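Local coordinates for RTX toxin (Vibrio vulnificus CMCP6, PDB 6A7H), which probably inactivates the small GTPases Ras and Rap1 by cleaving them, through a Ras/Rap1-specific endopeptidase activity, at residues K36-I41 and L100-F105; R271-T276 and R456-A461; I336-L341 and M385-L390. One frame throughout, in Å; residues are numbered along the deposited sequence.

Contact 1: K36-I41 and L100-F105. With SO4 (sulfate ion), chain E.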
loop_
_atom_site.group_PDB
_atom_site.type_symbol
_atom_site.label_atom_id
_atom_site.label_comp_id
_atom_site.label_asym_id
_atom_site.label_seq_id
_atom_site.Cartn_x
_atom_site.Cartn_y
_atom_site.Cartn_z
ATOM N N LYS A 36 -12.715 -23.768 0.368
ATOM C CA LYS A 36 -11.916 -24.195 1.507
ATOM C C LYS A 36 -11.213 -22.977 2.115
ATOM O O LYS A 36 -11.146 -21.912 1.497
ATOM C CB LYS A 36 -10.887 -25.265 1.085
ATOM C CG LYS A 36 -11.203 -26.042 -0.244
ATOM C CD LYS A 36 -12.139 -27.210 -0.007
ATOM C CE LYS A 36 -12.150 -28.233 -1.160
ATOM N NZ LYS A 36 -12.697 -27.711 -2.444
ATOM N N GLY A 37 -10.692 -23.136 3.328
ATOM C CA GLY A 37 -9.947 -22.080 3.967
ATOM C C GLY A 37 -10.716 -20.778 4.109
ATOM O O GLY A 37 -11.933 -20.760 4.349
ATOM N N ARG A 38 -9.983 -19.679 3.974
ATOM C CA ARG A 38 -10.561 -18.346 4.100
ATOM C C ARG A 38 -11.615 -18.059 3.009
ATOM O O ARG A 38 -12.535 -17.268 3.228
ATOM C CB ARG A 38 -9.452 -17.282 4.056
ATOM C CG ARG A 38 -9.932 -15.887 4.410
ATOM C CD ARG A 38 -8.873 -14.834 4.128
ATOM N NE ARG A 38 -8.673 -14.635 2.699
ATOM C CZ ARG A 38 -7.482 -14.586 2.118
ATOM N NH1 ARG A 38 -6.383 -14.717 2.848
ATOM N NH2 ARG A 38 -7.387 -14.413 0.809
ATOM N N ASP A 39 -11.473 -18.686 1.843
ATOM C CA ASP A 39 -12.449 -18.494 0.776
ATOM C C ASP A 39 -13.855 -18.913 1.229
ATOM O O ASP A 39 -14.829 -18.238 0.905
ATOM C CB ASP A 39 -12.049 -19.265 -0.492
ATOM C CG ASP A 39 -10.875 -18.620 -1.232
ATOM O OD1 ASP A 39 -10.492 -17.483 -0.878
ATOM O OD2 ASP A 39 -10.337 -19.244 -2.173
ATOM N N GLN A 40 -13.951 -20.014 1.983
ATOM C CA GLN A 40 -15.249 -20.513 2.457
ATOM C C GLN A 40 -15.873 -19.548 3.477
ATOM O O GLN A 40 -17.090 -19.331 3.475
ATOM C CB GLN A 40 -15.103 -21.914 3.059
ATOM C CG GLN A 40 -16.434 -22.674 3.245
ATOM C CD GLN A 40 -16.264 -24.022 3.947
ATOM O OE1 GLN A 40 -15.269 -24.255 4.633
ATOM N NE2 GLN A 40 -17.242 -24.906 3.786
ATOM N N ILE A 41 -15.029 -18.956 4.325
ATOM C CA ILE A 41 -15.466 -17.954 5.303
ATOM C C ILE A 41 -15.961 -16.686 4.584
ATOM O O ILE A 41 -17.035 -16.170 4.894
ATOM C CB ILE A 41 -14.315 -17.577 6.310
ATOM C CG1 ILE A 41 -13.792 -18.816 7.036
ATOM C CG2 ILE A 41 -14.768 -16.515 7.307
ATOM C CD1 ILE A 41 -14.885 -19.676 7.643
ATOM N N LEU A 100 -13.067 -8.552 3.515
ATOM C CA LEU A 100 -12.299 -7.885 4.560
ATOM C C LEU A 100 -12.572 -8.541 5.918
ATOM O O LEU A 100 -11.657 -8.784 6.709
ATOM C CB LEU A 100 -12.642 -6.389 4.602
ATOM C CG LEU A 100 -11.791 -5.524 5.532
ATOM C CD1 LEU A 100 -10.343 -5.600 5.082
ATOM C CD2 LEU A 100 -12.269 -4.075 5.535
ATOM N N ALA A 101 -13.844 -8.831 6.174
ATOM C CA ALA A 101 -14.254 -9.454 7.416
ATOM C C ALA A 101 -13.573 -10.816 7.566
ATOM O O ALA A 101 -13.088 -11.170 8.641
ATOM C CB ALA A 101 -15.766 -9.596 7.452
ATOM N N ALA A 102 -13.519 -11.559 6.465
ATOM C CA ALA A 102 -12.957 -12.899 6.472
ATOM C C ALA A 102 -11.471 -12.867 6.843
ATOM O O ALA A 102 -10.991 -13.740 7.566
ATOM C CB ALA A 102 -13.164 -13.569 5.113
ATOM N N ARG A 103 -10.747 -11.851 6.373
ATOM C CA ARG A 103 -9.330 -11.738 6.724
ATOM C C ARG A 103 -9.159 -11.496 8.210
ATOM O O ARG A 103 -8.291 -12.088 8.847
ATOM C CB ARG A 103 -8.641 -10.631 5.921
ATOM C CG ARG A 103 -8.037 -11.153 4.618
ATOM C CD ARG A 103 -7.249 -10.091 3.834
ATOM N NE ARG A 103 -8.115 -9.243 3.008
ATOM C CZ ARG A 103 -8.381 -9.465 1.722
ATOM N NH1 ARG A 103 -7.848 -10.518 1.113
ATOM N NH2 ARG A 103 -9.177 -8.641 1.047
ATOM N N ILE A 104 -10.000 -10.635 8.759
ATOM C CA ILE A 104 -9.948 -10.321 10.179
ATOM C C ILE A 104 -10.356 -11.565 10.957
ATOM O O ILE A 104 -9.796 -11.872 12.009
ATOM C CB ILE A 104 -10.858 -9.115 10.508
ATOM C CG1 ILE A 104 -10.355 -7.879 9.756
ATOM C CG2 ILE A 104 -10.915 -8.840 11.980
ATOM C CD1 ILE A 104 -11.168 -6.639 10.026
ATOM N N PHE A 105 -11.317 -12.292 10.402
ATOM C CA PHE A 105 -11.819 -13.514 11.014
ATOM C C PHE A 105 -10.692 -14.526 11.205
ATOM O O PHE A 105 -10.584 -15.133 12.278
ATOM C CB PHE A 105 -12.943 -14.093 10.150
ATOM C CG PHE A 105 -13.668 -15.270 10.763
ATOM C CD1 PHE A 105 -13.230 -16.572 10.534
ATOM C CD2 PHE A 105 -14.828 -15.077 11.508
ATOM C CE1 PHE A 105 -13.922 -17.668 11.057
ATOM C CE2 PHE A 105 -15.522 -16.164 12.039
ATOM C CZ PHE A 105 -15.062 -17.463 11.817
HETATM S S SO4 E . -15.265 -6.718 0.043
HETATM O O1 SO4 E . -14.264 -6.537 -1.006
HETATM O O2 SO4 E . -16.275 -5.661 -0.063
HETATM O O3 SO4 E . -14.548 -6.615 1.321
HETATM O O4 SO4 E . -15.920 -8.026 -0.139
#
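Ile41 and Phe105 meet where the first turn of helix 37-57 packs against helix 98-112. This is helix-on-helix packing in an all-helical part of the chain, with helix 37-57 falling in the Membrane Localization Domain. The short segments run at 127° to each other, their axes 9.1 Å apart, so contact is made over a small patch. Ala102 suits the closest point: its small methyl lets the two backbones come near, and the CA atoms of Ile41 and Ala102 are 5.8 Å apart.

The CG2 methyl of Ile41 alone touches both partners: Ala102 CB at 4.0 Å and one face of the Phe105 ring, a CH-pi contact with CG2 only 3.6 Å from CD1 of Phe105. CG1 and CD1 of Ile41 lie farther off along the ring, CD1 4.1 Å from Phe105 CE1. The two side chains cross at about a right angle. In Phe105, chi1 of -173° carries the ring out beside Ile41, and chi2 near -90° turns its face to the methyl.

One turn before Ile41, Arg38 lies along the more exposed flank. Its CG rests on Ala102, and its CD packs on Arg103 CG at 3.8 Å, so long aliphatic stems do the touching. The chain of each arginine then bends at its third torsion, bringing Arg103 NH1 over one face of the Arg38 guanidinium, toward its rim, with the planes well inclined. Arg38 NH2 and Arg103 NH1 are 3.9 Å apart, an approach of like charges that probably costs some energy; Arg103 also packs on Asp247 of helix 240-263.

Near the start of helix 98-112 a sulfate, probably from the crystallisation liquor, accepts a hydrogen bond from Glu99 N and another from Leu100 N, whose distance to sulfate O3 is 3.3 Å.

Contact 2: R271-T276 and R456-A461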
loop_
_atom_site.group_PDB
_atom_site.type_symbol
_atom_site.label_atom_id
_atom_site.label_comp_id
_atom_site.label_asym_id
_atom_site.label_seq_id
_atom_site.Cartn_x
_atom_site.Cartn_y
_atom_site.Cartn_z
ATOM N N ARG A 271 19.392 2.531 24.902
ATOM C CA ARG A 271 20.694 2.375 25.569
ATOM C C ARG A 271 21.867 2.798 24.670
ATOM O O ARG A 271 22.764 3.510 25.118
ATOM C CB ARG A 271 20.913 0.932 26.026
ATOM C CG ARG A 271 20.099 0.535 27.245
ATOM C CD ARG A 271 20.233 -0.957 27.551
ATOM N NE ARG A 271 21.618 -1.346 27.804
ATOM C CZ ARG A 271 22.252 -1.154 28.962
ATOM N NH1 ARG A 271 21.630 -0.569 29.977
ATOM N NH2 ARG A 271 23.514 -1.545 29.106
ATOM N N ARG A 272 21.857 2.342 23.413
ATOM C CA ARG A 272 22.933 2.633 22.464
ATOM C C ARG A 272 22.915 4.081 21.986
ATOM O O ARG A 272 23.969 4.689 21.840
ATOM C CB ARG A 272 22.854 1.721 21.231
ATOM C CG ARG A 272 23.243 0.277 21.431
ATOM C CD ARG A 272 23.452 -0.412 20.074
ATOM N NE ARG A 272 24.791 -0.190 19.512
ATOM C CZ ARG A 272 25.190 -0.621 18.313
ATOM N NH1 ARG A 272 24.357 -1.290 17.521
ATOM N NH2 ARG A 272 26.424 -0.375 17.896
ATOM N N TYR A 273 21.727 4.630 21.734
ATOM C CA TYR A 273 21.632 5.902 21.011
ATOM C C TYR A 273 20.929 7.051 21.740
ATOM O O TYR A 273 20.673 8.095 21.142
ATOM C CB TYR A 273 20.945 5.650 19.665
ATOM C CG TYR A 273 21.680 4.596 18.863
ATOM C CD1 TYR A 273 23.019 4.770 18.514
ATOM C CD2 TYR A 273 21.046 3.424 18.471
ATOM C CE1 TYR A 273 23.703 3.808 17.794
ATOM C CE2 TYR A 273 21.718 2.459 17.751
ATOM C CZ TYR A 273 23.044 2.653 17.419
ATOM O OH TYR A 273 23.699 1.689 16.701
ATOM N N SER A 274 20.617 6.861 23.018
ATOM C CA SER A 274 20.091 7.938 23.864
ATOM C C SER A 274 20.945 8.060 25.105
ATOM O O SER A 274 21.666 7.131 25.465
ATOM C CB SER A 274 18.634 7.689 24.280
ATOM O OG SER A 274 17.780 7.582 23.162
ATOM N N GLY A 275 20.841 9.197 25.775
ATOM C CA GLY A 275 21.555 9.400 27.018
ATOM C C GLY A 275 23.043 9.177 26.853
ATOM O O GLY A 275 23.675 9.751 25.961
ATOM N N THR A 276 23.588 8.318 27.705
ATOM C CA THR A 276 25.023 8.069 27.755
ATOM C C THR A 276 25.561 7.511 26.435
ATOM O O THR A 276 26.603 7.943 25.947
ATOM C CB THR A 276 25.352 7.109 28.895
ATOM O OG1 THR A 276 24.862 7.666 30.116
ATOM C CG2 THR A 276 26.856 6.903 29.011
ATOM N N ARG A 456 13.983 0.058 13.752
ATOM C CA ARG A 456 13.882 -1.230 13.081
ATOM C C ARG A 456 15.246 -1.757 12.594
ATOM O O ARG A 456 15.457 -2.974 12.588
ATOM C CB ARG A 456 12.869 -1.159 11.932
ATOM C CG ARG A 456 11.652 -2.021 12.243
ATOM C CD ARG A 456 12.068 -3.462 12.037
ATOM N NE ARG A 456 11.060 -4.459 12.358
ATOM C CZ ARG A 456 9.983 -4.714 11.632
ATOM N NH1 ARG A 456 9.699 -3.987 10.559
ATOM N NH2 ARG A 456 9.147 -5.667 12.026
ATOM N N LEU A 457 16.179 -0.858 12.260
ATOM C CA LEU A 457 17.497 -1.262 11.747
ATOM C C LEU A 457 18.640 -1.120 12.760
ATOM O O LEU A 457 19.809 -1.315 12.408
ATOM C CB LEU A 457 17.840 -0.455 10.501
ATOM C CG LEU A 457 16.881 -0.549 9.310
ATOM C CD1 LEU A 457 17.313 0.374 8.213
ATOM C CD2 LEU A 457 16.782 -1.987 8.796
ATOM N N ASP A 458 18.301 -0.778 14.006
ATOM C CA ASP A 458 19.288 -0.623 15.082
ATOM C C ASP A 458 20.377 0.415 14.731
ATOM O O ASP A 458 21.570 0.195 14.958
ATOM C CB ASP A 458 19.915 -1.987 15.425
ATOM C CG ASP A 458 20.720 -1.965 16.733
ATOM O OD1 ASP A 458 20.474 -1.089 17.590
ATOM O OD2 ASP A 458 21.598 -2.833 16.909
ATOM N N LEU A 459 19.956 1.549 14.181
ATOM C CA LEU A 459 20.897 2.594 13.783
ATOM C C LEU A 459 20.485 3.980 14.276
ATOM O O LEU A 459 19.301 4.242 14.488
ATOM C CB LEU A 459 21.046 2.614 12.262
ATOM C CG LEU A 459 21.660 1.377 11.603
ATOM C CD1 LEU A 459 21.696 1.563 10.079
ATOM C CD2 LEU A 459 23.048 1.108 12.152
ATOM N N PRO A 460 21.470 4.880 14.458
ATOM C CA PRO A 460 21.157 6.272 14.796
ATOM C C PRO A 460 20.727 7.059 13.561
ATOM O O PRO A 460 21.037 6.669 12.438
ATOM C CB PRO A 460 22.481 6.793 15.354
ATOM C CG PRO A 460 23.510 6.029 14.579
ATOM C CD PRO A 460 22.923 4.646 14.379
ATOM N N ALA A 461 20.003 8.151 13.754
ATOM C CA ALA A 461 19.651 9.012 12.629
ATOM C C ALA A 461 20.720 10.087 12.492
ATOM O O ALA A 461 21.105 10.708 13.486
ATOM C CB ALA A 461 18.269 9.638 12.828
#
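Tyr273 OH is held from two directions: it donates to Asp458 O at 3.1 Å and is also hydrogen-bonded to Arg302 NE. The hydroxyl approaches Asp458 O from above, 39° out of the carbonyl plane. With CG of Tyr273 opposite its own carbonyl carbon, the ring lies across residues 458-460.

Pro460 covers one face of the ring. Its CD lies 3.6 Å from Tyr273 CE1, offset toward the rim, in a CH-pi contact, and proline suits the site because its rigid ring holds CD, next to the electron-withdrawing amide N, as a somewhat polarised CH donor. On the opposite face sits Arg272 CB, 3.6 Å above the plane, sandwiching the phenol.

The contact ties the end of helix 266-273 to the segment linking helix 453-457 with strand 461-464, in the region related to the Pasteurella multocida toxin C2 domain. Asp458 takes the positive-phi position of the Schellman motif that closes helix 453-457. Its phi of 57° turns the chain out of the helix, and its carbonyl becomes available to the tyrosine. The Asp458 side chain crosses Arg272 at about a right angle, and its OD2, at the guanidinium edge, makes a salt bridge with Arg272 NH1 at 3.2 Å; the hydrogen bond within it is weak. Leu459 O takes the indole N-H of Trp269. Tyr273 OH stands over the centre of the Arg272 guanidinium but is not hydrogen-bonded to it.

Contact 3: I336-L341 and M385-L390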
loop_
_atom_site.group_PDB
_atom_site.type_symbol
_atom_site.label_atom_id
_atom_site.label_comp_id
_atom_site.label_asym_id
_atom_site.label_seq_id
_atom_site.Cartn_x
_atom_site.Cartn_y
_atom_site.Cartn_z
ATOM N N ILE A 336 23.160 1.831 -2.001
ATOM C CA ILE A 336 22.653 3.169 -1.725
ATOM C C ILE A 336 21.120 3.180 -1.744
ATOM O O ILE A 336 20.499 2.790 -2.728
ATOM C CB ILE A 336 23.187 4.170 -2.737
ATOM C CG1 ILE A 336 24.707 4.326 -2.564
ATOM C CG2 ILE A 336 22.477 5.493 -2.580
ATOM C CD1 ILE A 336 25.435 4.757 -3.836
ATOM N N GLY A 337 20.506 3.609 -0.653
ATOM C CA GLY A 337 19.057 3.581 -0.579
ATOM C C GLY A 337 18.434 4.964 -0.647
ATOM O O GLY A 337 18.895 5.915 0.008
ATOM N N LEU A 338 17.366 5.069 -1.429
ATOM C CA LEU A 338 16.681 6.337 -1.642
ATOM C C LEU A 338 15.209 6.201 -1.286
ATOM O O LEU A 338 14.494 5.409 -1.901
ATOM C CB LEU A 338 16.819 6.792 -3.108
ATOM C CG LEU A 338 18.224 6.899 -3.713
ATOM C CD1 LEU A 338 18.151 7.469 -5.121
ATOM C CD2 LEU A 338 19.189 7.724 -2.837
ATOM N N LEU A 339 14.748 6.973 -0.307
ATOM C CA LEU A 339 13.317 7.028 -0.024
ATOM C C LEU A 339 12.608 7.765 -1.167
ATOM O O LEU A 339 11.388 7.688 -1.313
ATOM C CB LEU A 339 13.042 7.716 1.326
ATOM C CG LEU A 339 11.576 7.736 1.787
ATOM C CD1 LEU A 339 10.984 6.304 1.947
ATOM C CD2 LEU A 339 11.423 8.556 3.049
ATOM N N HIS A 340 13.388 8.463 -1.989
ATOM C CA HIS A 340 12.854 9.275 -3.080
ATOM C C HIS A 340 12.109 8.483 -4.158
ATOM O O HIS A 340 11.253 9.027 -4.865
ATOM C CB HIS A 340 13.996 10.073 -3.730
ATOM C CG HIS A 340 14.841 10.830 -2.752
ATOM N ND1 HIS A 340 15.774 10.215 -1.942
ATOM C CD2 HIS A 340 14.899 12.156 -2.457
ATOM C CE1 HIS A 340 16.370 11.128 -1.191
ATOM N NE2 HIS A 340 15.854 12.311 -1.481
ATOM N N LEU A 341 12.440 7.206 -4.288
ATOM C CA LEU A 341 11.842 6.347 -5.301
ATOM C C LEU A 341 11.059 5.186 -4.667
ATOM O O LEU A 341 11.444 4.667 -3.614
ATOM C CB LEU A 341 12.927 5.805 -6.236
ATOM C CG LEU A 341 13.743 6.894 -6.927
ATOM C CD1 LEU A 341 14.900 6.282 -7.749
ATOM C CD2 LEU A 341 12.831 7.754 -7.823
ATOM N N MET A 385 28.089 -0.359 -7.362
ATOM C CA MET A 385 27.131 -0.238 -6.281
ATOM C C MET A 385 25.695 -0.306 -6.782
ATOM O O MET A 385 25.395 0.106 -7.899
ATOM C CB MET A 385 27.391 1.053 -5.514
ATOM C CG MET A 385 28.592 0.881 -4.591
ATOM S SD MET A 385 29.396 2.386 -4.068
ATOM C CE MET A 385 28.309 2.853 -2.729
ATOM N N ARG A 386 24.820 -0.859 -5.952
ATOM C CA ARG A 386 23.416 -0.945 -6.294
ATOM C C ARG A 386 22.627 0.176 -5.627
ATOM O O ARG A 386 22.788 0.427 -4.442
ATOM C CB ARG A 386 22.850 -2.304 -5.892
ATOM C CG ARG A 386 21.431 -2.504 -6.388
ATOM C CD ARG A 386 20.856 -3.852 -5.984
ATOM N NE ARG A 386 19.531 -4.053 -6.569
ATOM C CZ ARG A 386 18.555 -4.738 -5.984
ATOM N NH1 ARG A 386 18.751 -5.284 -4.787
ATOM N NH2 ARG A 386 17.379 -4.869 -6.586
ATOM N N ILE A 387 21.783 0.862 -6.393
ATOM C CA ILE A 387 20.830 1.792 -5.809
ATOM C C ILE A 387 19.479 1.112 -5.616
ATOM O O ILE A 387 18.976 0.482 -6.538
ATOM C CB ILE A 387 20.632 3.035 -6.690
ATOM C CG1 ILE A 387 21.943 3.803 -6.810
ATOM C CG2 ILE A 387 19.479 3.920 -6.143
ATOM C CD1 ILE A 387 21.872 4.954 -7.771
ATOM N N VAL A 388 18.888 1.248 -4.429
ATOM C CA VAL A 388 17.587 0.648 -4.174
ATOM C C VAL A 388 16.535 1.678 -3.743
ATOM O O VAL A 388 16.801 2.602 -2.963
ATOM C CB VAL A 388 17.678 -0.485 -3.124
ATOM C CG1 VAL A 388 18.471 -1.654 -3.687
ATOM C CG2 VAL A 388 18.295 0.004 -1.819
ATOM N N ALA A 389 15.338 1.524 -4.304
ATOM C CA ALA A 389 14.216 2.401 -3.995
ATOM C C ALA A 389 13.570 1.952 -2.687
ATOM O O ALA A 389 13.350 0.754 -2.475
ATOM C CB ALA A 389 13.229 2.385 -5.123
ATOM N N LEU A 390 13.290 2.888 -1.789
ATOM C CA LEU A 390 12.910 2.479 -0.443
ATOM C C LEU A 390 11.473 2.799 -0.047
ATOM O O LEU A 390 11.012 2.366 1.010
ATOM C CB LEU A 390 13.865 3.111 0.569
ATOM C CG LEU A 390 15.295 2.561 0.547
ATOM C CD1 LEU A 390 16.191 3.284 1.537
ATOM C CD2 LEU A 390 15.264 1.067 0.838
#
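With CG1 of Ile336 opposite its own carbonyl carbon (chi1 -67°) and the Met385 chain bent at its third torsion (82°), the two side chains cross at about a right angle, and Ile336 CD1 meets Met385 CE at 3.6 Å. At the other end, the first torsion of Leu390 (-70°) also sets CG opposite the carbonyl carbon and carries CD1 against the backbone of Gly337, 3.6 Å from its CA. Glycine suits this position, since the leucine methyl packs directly on the main chain.

Strands 333-338 and 386-391 are parallel neighbours in the four-stranded sheet, joined by a beta-alpha-beta connection through several helices. Ile336 N gives a bond to Arg386 O (2.8 Å), and Val388 N returns one to Ile336 O (2.8 Å). Leu338 N then bonds to Val388 O at 3.0 Å. These three are nearly straight; the fourth, from Leu390 N to Leu338 O (2.8 Å), comes from above the carbonyl plane, where the chain enters a type I turn from Leu338 to Leu341.

On one face, Leu338 CD1 touches Ile387 CG2 at 3.9 Å, and helix 374-383 covers both residues. After the turn, Leu341 CB reaches Ala389 CB at 3.6 Å, and the small alanine permits that closeness. Strand 386-391 is outermost in the sheet, and Gln347 bonds to Ala389 N and Ile387 O along its other side, while Arg386 pairs with Asp351. The bonds to strand 333-338, with Gln347 at Ala389 N and Ile387 O, satisfy these main-chain polar atoms in a setting of mainly apolar side chains.

Along the chain, contact 1 closes before the others open, and both segments of contact 3 lie between the two segments of contact 2. Contact 1 belongs to the N-terminal helical part; its centre is about 41 Å from that of contact 2 and about 37 Å from that of contact 3. Contacts 2 and 3 share the region related to the Pasteurella multocida toxin C2 domain, with centres about 23 Å apart and nearest atoms about 7 Å apart. Strand 430-436 lies between them, pairing with strand 333-338 and touching Leu457 and Leu459. The layout is consistent with a membrane-localizing N-terminal helical part set apart from the C2-related region, which probably carries the endopeptidase activity.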